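Maleylacetate reductase (Agrobacterium tumefaciens, PDB 3HL0) catalyses the NADH-dependent reduction of maleylacetate to 3-oxoadipate and belongs to the iron-containing alcohol dehydrogenase family. Local coordinates at residues P303-A307 and L343-G349. Numbering follows the deposited sequence.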
ATOM      1  N   PRO A 303      -5.333   9.512  -9.744  1.00 13.16           N
ATOM      2  CA  PRO A 303      -5.220  10.745  -8.965  1.00 13.82           C
ATOM      3  C   PRO A 303      -4.516  11.843  -9.751  1.00 12.47           C
ATOM      4  O   PRO A 303      -3.645  11.562 -10.569  1.00 13.63           O
ATOM      5  CB  PRO A 303      -4.373  10.338  -7.759  1.00 13.03           C
ATOM      6  CG  PRO A 303      -3.586   9.120  -8.216  1.00 17.75           C
ATOM      7  CD  PRO A 303      -4.542   8.409  -9.177  1.00 13.36           C
ATOM      8  N   SER A 304      -4.904  13.091  -9.506  1.00 12.17           N
ATOM      9  CA  SER A 304      -4.400  14.194 -10.307  1.00 12.39           C
ATOM     10  C   SER A 304      -3.805  15.307  -9.477  1.00 11.69           C
ATOM     11  O   SER A 304      -3.269  16.236 -10.038  1.00 12.17           O
ATOM     12  CB  SER A 304      -5.522  14.743 -11.177  1.00 14.17           C
ATOM     13  OG  SER A 304      -6.583  15.190 -10.317  1.00 15.47           O
ATOM     14  N   SER A 305      -3.865  15.228  -8.151  1.00 10.53           N
ATOM     15  CA  SER A 305      -3.250  16.318  -7.353  1.00 10.27           C
ATOM     16  C   SER A 305      -2.341  15.799  -6.263  1.00  9.80           C
ATOM     17  O   SER A 305      -2.536  14.708  -5.693  1.00  9.89           O
ATOM     18  CB  SER A 305      -4.325  17.232  -6.723  1.00 12.15           C
ATOM     19  OG  SER A 305      -4.809  16.641  -5.536  1.00 14.27           O
ATOM     20  N   LEU A 306      -1.309  16.582  -5.964  1.00  8.55           N
ATOM     21  CA  LEU A 306      -0.417  16.210  -4.886  1.00  8.11           C
ATOM     22  C   LEU A 306      -1.157  16.324  -3.544  1.00  9.12           C
ATOM     23  O   LEU A 306      -0.803  15.597  -2.599  1.00  9.01           O
ATOM     24  CB  LEU A 306       0.865  17.073  -4.814  1.00  8.29           C
ATOM     25  CG  LEU A 306       1.807  16.871  -6.016  1.00  8.91           C
ATOM     26  CD1 LEU A 306       2.986  17.893  -5.858  1.00 10.85           C
ATOM     27  CD2 LEU A 306       2.341  15.405  -5.990  1.00  9.07           C
ATOM     28  N   ALA A 307      -2.143  17.220  -3.479  1.00  8.93           N
ATOM     29  CA  ALA A 307      -2.936  17.341  -2.225  1.00  9.83           C
ATOM     30  C   ALA A 307      -3.610  16.021  -1.895  1.00  8.97           C
ATOM     31  O   ALA A 307      -3.650  15.639  -0.713  1.00 10.85           O
ATOM     32  CB  ALA A 307      -3.960  18.481  -2.308  1.00  9.89           C
ATOM     33  N   LEU A 343       5.268  22.547  -9.074  1.00  9.99           N
ATOM     34  CA  LEU A 343       4.708  21.961  -7.852  1.00  9.90           C
ATOM     35  C   LEU A 343       3.353  22.557  -7.489  1.00 10.38           C
ATOM     36  O   LEU A 343       2.478  21.840  -7.006  1.00 10.19           O
ATOM     37  CB  LEU A 343       5.750  22.065  -6.729  1.00 10.36           C
ATOM     38  CG  LEU A 343       6.958  21.168  -6.901  1.00 12.90           C
ATOM     39  CD1 LEU A 343       8.006  21.542  -5.822  1.00 15.91           C
ATOM     40  CD2 LEU A 343       6.600  19.672  -6.842  1.00 15.00           C
ATOM     41  N   GLN A 344       3.172  23.861  -7.706  1.00  9.27           N
ATOM     42  CA  GLN A 344       1.890  24.449  -7.397  1.00 10.05           C
ATOM     43  C   GLN A 344       0.799  23.924  -8.274  1.00  9.62           C
ATOM     44  O   GLN A 344      -0.270  23.620  -7.791  1.00 10.05           O
ATOM     45  CB  GLN A 344       1.957  25.971  -7.513  1.00 11.24           C
ATOM     46  CG  GLN A 344       0.780  26.638  -6.850  1.00 13.69           C
ATOM     47  CD  GLN A 344       0.870  26.601  -5.359  1.00 15.42           C
ATOM     48  OE1 GLN A 344       1.932  26.779  -4.816  1.00 15.14           O
ATOM     49  NE2 GLN A 344      -0.249  26.347  -4.688  1.00 21.07           N
ATOM     50  N   ARG A 345       1.081  23.802  -9.572  1.00  9.38           N
ATOM     51  CA  ARG A 345       0.077  23.217 -10.471  1.00 10.32           C
ATOM     52  C   ARG A 345      -0.253  21.756 -10.095  1.00  8.69           C
ATOM     53  O   ARG A 345      -1.439  21.374 -10.135  1.00 10.31           O
ATOM     54  CB  ARG A 345       0.593  23.235 -11.919  1.00 10.66           C
ATOM     55  CG  ARG A 345       0.877  24.640 -12.538  1.00 13.22           C
ATOM     56  CD  ARG A 345      -0.327  25.580 -12.531  1.00 14.16           C
ATOM     57  NE  ARG A 345      -0.582  26.271 -11.256  1.00 16.00           N
ATOM     58  CZ  ARG A 345       0.133  27.312 -10.818  1.00 17.35           C
ATOM     59  NH1 ARG A 345      -0.217  27.932  -9.666  1.00 16.65           N
ATOM     60  NH2 ARG A 345       1.173  27.750 -11.543  1.00 18.11           N
ATOM     61  N   ALA A 346       0.785  20.969  -9.815  1.00  8.83           N
ATOM     62  CA  ALA A 346       0.579  19.551  -9.404  1.00  8.02           C
ATOM     63  C   ALA A 346      -0.161  19.496  -8.071  1.00  9.06           C
ATOM     64  O   ALA A 346      -1.033  18.669  -7.909  1.00  9.36           O
ATOM     65  CB  ALA A 346       1.897  18.820  -9.314  1.00  8.49           C
ATOM     66  N   PHE A 347       0.109  20.439  -7.170  1.00  9.46           N
ATOM     67  CA  PHE A 347      -0.623  20.472  -5.879  1.00 10.14           C
ATOM     68  C   PHE A 347      -2.115  20.739  -6.073  1.00 11.55           C
ATOM     69  O   PHE A 347      -2.970  20.139  -5.401  1.00 12.28           O
ATOM     70  CB  PHE A 347       0.009  21.562  -4.992  1.00 10.13           C
ATOM     71  CG  PHE A 347      -0.716  21.775  -3.673  1.00  8.86           C
ATOM     72  CD1 PHE A 347      -0.558  20.868  -2.635  1.00 12.86           C
ATOM     73  CD2 PHE A 347      -1.528  22.891  -3.508  1.00 11.16           C
ATOM     74  CE1 PHE A 347      -1.248  21.074  -1.410  1.00 13.82           C
ATOM     75  CE2 PHE A 347      -2.205  23.093  -2.281  1.00 15.16           C
ATOM     76  CZ  PHE A 347      -2.048  22.188  -1.252  1.00 14.51           C
ATOM     77  N   GLU A 348      -2.415  21.654  -6.992  1.00 10.43           N
ATOM     78  CA  GLU A 348      -3.786  22.041  -7.345  1.00 12.20           C
ATOM     79  C   GLU A 348      -4.540  20.990  -8.144  1.00 11.36           C
ATOM     80  O   GLU A 348      -5.772  21.041  -8.241  1.00 14.53           O
ATOM     81  CB  GLU A 348      -3.706  23.312  -8.220  1.00 12.97           C
ATOM     82  CG  GLU A 348      -3.392  24.559  -7.467  1.00 15.80           C
ATOM     83  CD  GLU A 348      -2.890  25.695  -8.378  1.00 18.90           C
ATOM     84  OE1 GLU A 348      -2.936  25.564  -9.647  1.00 16.68           O
ATOM     85  OE2 GLU A 348      -2.446  26.730  -7.800  1.00 21.42           O
ATOM     86  N   GLY A 349      -3.807  20.095  -8.804  1.00 10.62           N
ATOM     87  CA  GLY A 349      -4.423  19.253  -9.805  1.00 11.48           C
ATOM     88  C   GLY A 349      -4.842  20.031 -11.044  1.00 12.19           C
ATOM     89  O   GLY A 349      -5.815  19.646 -11.719  1.00 12.85           O
TER
HETATM   90  O   HOH W   1      -7.496  17.638 -11.201  1.00 15.77           O
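Leu306 N donates a nearly straight hydrogen bond (162°) to Ala346 O, 2.9 Å away, tying the 303-307 loop to the last turn of helix 336-348. The same oxygen accepts from Gly349 N within the helix end, and the two N-H groups approach opposite faces of the carbonyl plane. Gly349, with positive phi, is the C-prime residue of the Schellman motif that ends this helix. Two CA-H...O contacts add to it: Ser305 CA meets the same Ala346 O at 3.3 Å, and Gly349 CA lies 3.2 Å from Ser304 O. A water joins Ser304 OG to Gly349 O, which takes its hydrogen at 2.7 Å. Ser305 OG instead bonds Ala308 N, while its CB rests on Phe347 O.

Apolar contacts carry the rest. Leu306 lays CD1 over Ala346 CB (3.7 Å) and, more loosely, meets Leu343 CD2 (4.1 Å). Phe347 has CG anti to the backbone N (chi1 176°), and its CE1 lies 3.9 Å from Ala307 CB.

The contact thus joins the loop between helices 289-300 and 316-323 to the end of helix 336-348, with Leu306 and Ala346 packed on helix 255-271 through Val261 and Leu262, and Leu343 and Phe347 on helix 316-323.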